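Local coordinates for protein N-acylethanolamine-hydrolyzing acid amidase subunit alpha (Caenorhabditis elegans, PDB 6DY3) that probably degrades bioactive fatty acid amides such as N-palmitoylethanolamine, as the alpha part of a heterodimer made by autocatalytic cleavage, at residues T47-I51 with V101-R107; W60-I66 with I89-G94. All coordinates share one frame; numbering follows the deposited sequence.

Contact 1: residues T47-I51 with V101-R107; sequences TKKYI and VAAFDRR
With CG anti to its own carbonyl carbon (chi1 -74°), Y50 directs its phenol into the loop V101-R107, and R107, bent at chi3 (-68°), brings its guanidinium over that ring. The two flat groups stack with their planes 24° apart. CZ of R107 lies 4.2 Å from the centroid of the Y50 ring, a cation-pi contact over the face, and the guanidinium nitrogen NH2 comes closest, 3.7 Å from CE1 of Y50. A102 takes the opposite face, its CB 3.9 Å from the centroid of the Y50 ring in a CH-pi contact. The tyrosine is thus sandwiched between a cation and a methyl group.

D105 fixes the rotation of the guanidinium by a side-on salt bridge: NE of R107 reaches OD1 of D105 at 2.9 Å, and NH2 of R107 reaches OD2 of D105 at 2.7 Å. OD1 also accepts the backbone N of R107, which arrives from the other side of the carboxylate plane and closes an Asx turn. An alanine in place of R107 would probably strip one face of Y50 of its cover and deprive D105 of its charged mate.

Beside the ring the packing is aliphatic. CG2 of V101 meets CG1 of I51 at 3.8 Å, while CG1 of V101 meets the methyl CG2 of T47 at 4.0 Å. The hydroxyl of Y50 is hydrogen-bonded to D22 of the beta subunit. An arginine-tyrosine cation-pi stack held by a salt bridge, beside an Asx turn, therefore joins a type I turn, K48 to I51, to the loop after helix 89-97, at the seam between the subunits.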
# COMPACT_ATOMS: atom_id res chain seq x y z
N THR A 47 8.87 7.30 -14.03
CA THR A 47 7.96 7.81 -13.01
C THR A 47 7.82 9.32 -13.09
O THR A 47 6.72 9.86 -12.94
CB THR A 47 8.43 7.39 -11.62
OG1 THR A 47 8.56 5.97 -11.57
CG2 THR A 47 7.44 7.83 -10.55
N LYS A 48 8.94 10.03 -13.31
CA LYS A 48 8.90 11.49 -13.36
C LYS A 48 7.94 11.98 -14.43
O LYS A 48 7.29 13.02 -14.25
CB LYS A 48 10.30 12.04 -13.64
CG LYS A 48 11.33 11.78 -12.53
CD LYS A 48 12.57 12.66 -12.70
CE LYS A 48 13.23 12.48 -14.07
NZ LYS A 48 14.35 13.44 -14.27
N LYS A 49 7.82 11.25 -15.54
CA LYS A 49 6.93 11.66 -16.61
C LYS A 49 5.48 11.76 -16.16
O LYS A 49 4.68 12.43 -16.82
CB LYS A 49 7.05 10.66 -17.76
CG LYS A 49 8.44 10.59 -18.35
CD LYS A 49 8.51 9.59 -19.49
CE LYS A 49 9.93 9.43 -20.01
NZ LYS A 49 10.02 8.38 -21.07
N TYR A 50 5.11 11.10 -15.06
CA TYR A 50 3.74 11.16 -14.57
C TYR A 50 3.45 12.40 -13.75
O TYR A 50 2.28 12.70 -13.49
CB TYR A 50 3.43 9.92 -13.74
CG TYR A 50 3.23 8.66 -14.56
CD1 TYR A 50 1.96 8.24 -14.93
CD2 TYR A 50 4.32 7.88 -14.95
CE1 TYR A 50 1.78 7.08 -15.67
CE2 TYR A 50 4.14 6.73 -15.69
CZ TYR A 50 2.87 6.33 -16.05
OH TYR A 50 2.70 5.18 -16.78
N ILE A 51 4.48 13.12 -13.31
CA ILE A 51 4.28 14.35 -12.55
C ILE A 51 3.87 15.46 -13.53
O ILE A 51 4.55 15.65 -14.55
CB ILE A 51 5.55 14.74 -11.80
CG1 ILE A 51 6.05 13.59 -10.93
CG2 ILE A 51 5.29 15.97 -10.93
CD1 ILE A 51 7.37 13.85 -10.22
N VAL A 101 1.78 8.82 -7.87
CA VAL A 101 1.80 9.69 -9.04
C VAL A 101 1.79 8.87 -10.33
O VAL A 101 1.20 9.30 -11.33
CB VAL A 101 3.02 10.63 -8.99
CG1 VAL A 101 4.33 9.85 -9.13
CG2 VAL A 101 2.91 11.70 -10.04
N ALA A 102 2.42 7.70 -10.33
CA ALA A 102 2.45 6.84 -11.50
C ALA A 102 1.43 5.72 -11.42
O ALA A 102 1.38 4.88 -12.32
CB ALA A 102 3.85 6.26 -11.70
N ALA A 103 0.61 5.69 -10.37
CA ALA A 103 -0.41 4.66 -10.24
C ALA A 103 -1.61 4.92 -11.14
O ALA A 103 -2.15 3.99 -11.75
CB ALA A 103 -0.86 4.56 -8.79
N PHE A 104 -2.03 6.18 -11.26
CA PHE A 104 -3.23 6.55 -12.00
C PHE A 104 -2.86 7.67 -12.96
O PHE A 104 -2.53 8.78 -12.52
CB PHE A 104 -4.35 6.97 -11.04
CG PHE A 104 -5.67 7.19 -11.70
CD1 PHE A 104 -6.24 6.20 -12.48
CD2 PHE A 104 -6.35 8.38 -11.54
CE1 PHE A 104 -7.47 6.40 -13.09
CE2 PHE A 104 -7.58 8.58 -12.15
CZ PHE A 104 -8.14 7.59 -12.92
N ASP A 105 -2.91 7.39 -14.26
CA ASP A 105 -2.47 8.36 -15.26
C ASP A 105 -3.47 9.51 -15.35
O ASP A 105 -4.63 9.31 -15.70
CB ASP A 105 -2.31 7.68 -16.61
CG ASP A 105 -1.42 8.46 -17.56
OD1 ASP A 105 -1.17 9.65 -17.29
OD2 ASP A 105 -0.95 7.87 -18.56
N ARG A 106 -3.00 10.72 -15.04
CA ARG A 106 -3.84 11.91 -15.05
C ARG A 106 -3.22 13.03 -15.88
O ARG A 106 -3.49 14.21 -15.65
CB ARG A 106 -4.12 12.39 -13.62
CG ARG A 106 -5.05 11.48 -12.85
CD ARG A 106 -5.18 11.89 -11.39
NE ARG A 106 -3.99 11.56 -10.61
CZ ARG A 106 -3.92 11.64 -9.28
NH1 ARG A 106 -4.97 12.05 -8.58
NH2 ARG A 106 -2.79 11.32 -8.65
N ARG A 107 -2.38 12.66 -16.85
CA ARG A 107 -1.72 13.66 -17.68
C ARG A 107 -2.65 14.26 -18.72
O ARG A 107 -2.43 15.40 -19.16
CB ARG A 107 -0.49 13.04 -18.36
CG ARG A 107 0.66 12.77 -17.41
CD ARG A 107 1.75 11.94 -18.07
NE ARG A 107 1.32 10.58 -18.36
CZ ARG A 107 2.12 9.63 -18.85
NH1 ARG A 107 3.39 9.90 -19.11
NH2 ARG A 107 1.64 8.41 -19.07

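Contact 2: residues W60-I66 with I89-G94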
# COMPACT_ATOMS: atom_id res chain seq x y z
N TRP A 60 10.86 19.26 -7.34
CA TRP A 60 12.30 19.11 -7.15
C TRP A 60 12.82 20.10 -6.11
O TRP A 60 13.69 19.76 -5.30
CB TRP A 60 13.03 19.29 -8.49
CG TRP A 60 12.43 18.48 -9.60
CD1 TRP A 60 12.20 18.88 -10.88
CD2 TRP A 60 11.95 17.12 -9.52
NE1 TRP A 60 11.62 17.87 -11.60
CE2 TRP A 60 11.46 16.78 -10.79
CE3 TRP A 60 11.90 16.17 -8.49
CZ2 TRP A 60 10.92 15.53 -11.07
CZ3 TRP A 60 11.37 14.93 -8.77
CH2 TRP A 60 10.89 14.62 -10.05
N TRP A 61 12.29 21.32 -6.10
CA TRP A 61 12.71 22.30 -5.10
C TRP A 61 12.32 21.85 -3.70
O TRP A 61 13.13 21.88 -2.77
CB TRP A 61 12.10 23.66 -5.41
CG TRP A 61 12.36 24.66 -4.33
CD1 TRP A 61 13.48 25.42 -4.18
CD2 TRP A 61 11.50 24.98 -3.23
NE1 TRP A 61 13.37 26.20 -3.05
CE2 TRP A 61 12.16 25.95 -2.45
CE3 TRP A 61 10.24 24.54 -2.82
CZ2 TRP A 61 11.61 26.49 -1.30
CZ3 TRP A 61 9.69 25.08 -1.68
CH2 TRP A 61 10.37 26.04 -0.94
N ALA A 62 11.06 21.44 -3.52
CA ALA A 62 10.59 21.00 -2.21
C ALA A 62 11.29 19.71 -1.77
O ALA A 62 11.55 19.53 -0.57
CB ALA A 62 9.08 20.80 -2.24
N ALA A 63 11.59 18.82 -2.71
CA ALA A 63 12.18 17.54 -2.34
C ALA A 63 13.59 17.67 -1.79
O ALA A 63 14.04 16.79 -1.05
CB ALA A 63 12.18 16.60 -3.55
N SER A 64 14.31 18.74 -2.12
CA SER A 64 15.64 18.92 -1.57
C SER A 64 15.61 19.24 -0.09
O SER A 64 16.62 19.05 0.60
CB SER A 64 16.38 20.03 -2.31
OG SER A 64 15.73 21.27 -2.12
N LYS A 65 14.48 19.72 0.42
CA LYS A 65 14.34 20.07 1.83
C LYS A 65 14.01 18.82 2.64
O LYS A 65 13.02 18.79 3.39
CB LYS A 65 13.26 21.14 2.00
CG LYS A 65 13.37 22.32 1.03
CD LYS A 65 14.03 23.52 1.67
CE LYS A 65 14.35 24.58 0.63
NZ LYS A 65 15.48 24.19 -0.25
N ILE A 66 14.84 17.79 2.51
CA ILE A 66 14.51 16.46 3.03
C ILE A 66 14.27 16.49 4.53
O ILE A 66 13.46 15.72 5.06
CB ILE A 66 15.62 15.46 2.65
CG1 ILE A 66 15.24 14.06 3.11
CG2 ILE A 66 16.96 15.90 3.24
CD1 ILE A 66 16.25 13.00 2.76
N ILE A 89 18.98 12.34 -4.95
CA ILE A 89 18.12 12.14 -3.79
C ILE A 89 16.81 12.91 -3.92
O ILE A 89 15.76 12.44 -3.47
CB ILE A 89 18.86 12.52 -2.50
CG1 ILE A 89 17.97 12.23 -1.29
CG2 ILE A 89 19.27 13.98 -2.53
CD1 ILE A 89 18.67 12.37 0.03
N GLY A 90 16.85 14.10 -4.52
CA GLY A 90 15.63 14.87 -4.65
C GLY A 90 14.56 14.12 -5.42
O GLY A 90 13.36 14.24 -5.13
N GLU A 91 14.96 13.35 -6.43
CA GLU A 91 13.99 12.56 -7.18
C GLU A 91 13.47 11.39 -6.35
O GLU A 91 12.27 11.09 -6.38
CB GLU A 91 14.63 12.06 -8.48
CG GLU A 91 15.01 13.18 -9.45
CD GLU A 91 15.65 12.68 -10.74
OE1 GLU A 91 15.94 11.47 -10.83
OE2 GLU A 91 15.88 13.50 -11.65
N ILE A 92 14.35 10.75 -5.58
CA ILE A 92 13.93 9.64 -4.73
C ILE A 92 12.95 10.12 -3.67
O ILE A 92 11.94 9.46 -3.38
CB ILE A 92 15.16 8.95 -4.12
CG1 ILE A 92 15.88 8.15 -5.22
CG2 ILE A 92 14.77 8.06 -2.93
CD1 ILE A 92 17.20 7.58 -4.80
N VAL A 93 13.24 11.27 -3.06
CA VAL A 93 12.32 11.85 -2.07
C VAL A 93 10.98 12.17 -2.73
O VAL A 93 9.91 11.88 -2.16
CB VAL A 93 12.94 13.10 -1.43
CG1 VAL A 93 11.91 13.86 -0.59
CG2 VAL A 93 14.15 12.71 -0.58
N GLY A 94 11.01 12.77 -3.92
CA GLY A 94 9.77 13.11 -4.59
C GLY A 94 8.89 11.91 -4.88
O GLY A 94 7.69 11.93 -4.64
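Helix-helix packing through small residues defines this contact: A63, near the end of helix 56-63, faces G90 of helix 89-97, their CA atoms 4.9 Å apart. G90 and G94 form a GxxxG pattern, and the methyl of A63 settles on the backbone of the second helix. CB of A63 rests against the carbonyl of G90 and lies 4.0 Å from the backbone N of G94. A side chain at G94 would crowd the indole of W60.

On one side of this close approach stands W60. Its six-membered ring reaches across with CZ3, 3.9 Å from CA of E91, and CG of E91 sits over a face of the indole. The carbonyl of G90 comes instead to the indole's edge, its O 4.1 Å from CE3 of W60.

On the other side the contact is mostly aliphatic. CG1 of V93 touches CB of A63 at 4.0 Å and also lies against the A63 carbonyl. K65 centres an inverse gamma turn just before I66, whose side chain is fully extended, with CG1 opposite the backbone N (chi1 -177°) and chi2 at 179°. Its tip, CD1, meets CD1 of I89 at 3.7 Å and CG2 of V93 at 4.0 Å, I66 crossing each of these side chains at about a right angle. No hydrogen bond links the two segments, which are held by packing alone.

Around this pair, I89 and I92 reach A82 on helix 72-85, V93 touches F70 in a loop, and E91 touches V44 on helix 40-48, while A62 and I92 pack on F88 and L51 of the beta subunit, respectively.

Contacts 1 and 2 lie about 17 Å apart between centres and are both partly buried, contact 2 being nearer the middle of the chain. Contact 2 joins helix 56-63 and the turn after it to helix 89-97 by aliphatic, aromatic and small-residue packing; contact 1 joins a turn to a loop through a charged stack, and reaches the beta subunit at more residues. They share neighbours: helix 40-48 leads into 47-51, helix 56-63 follows it, and helix 89-97 carries 89-94 and leads on to 101-107. K48 couples the two, its NZ forming a salt bridge with OE2 of E91 at 3.0 Å, while CD1 of I51 packs 3.6 Å from CH2 of W60.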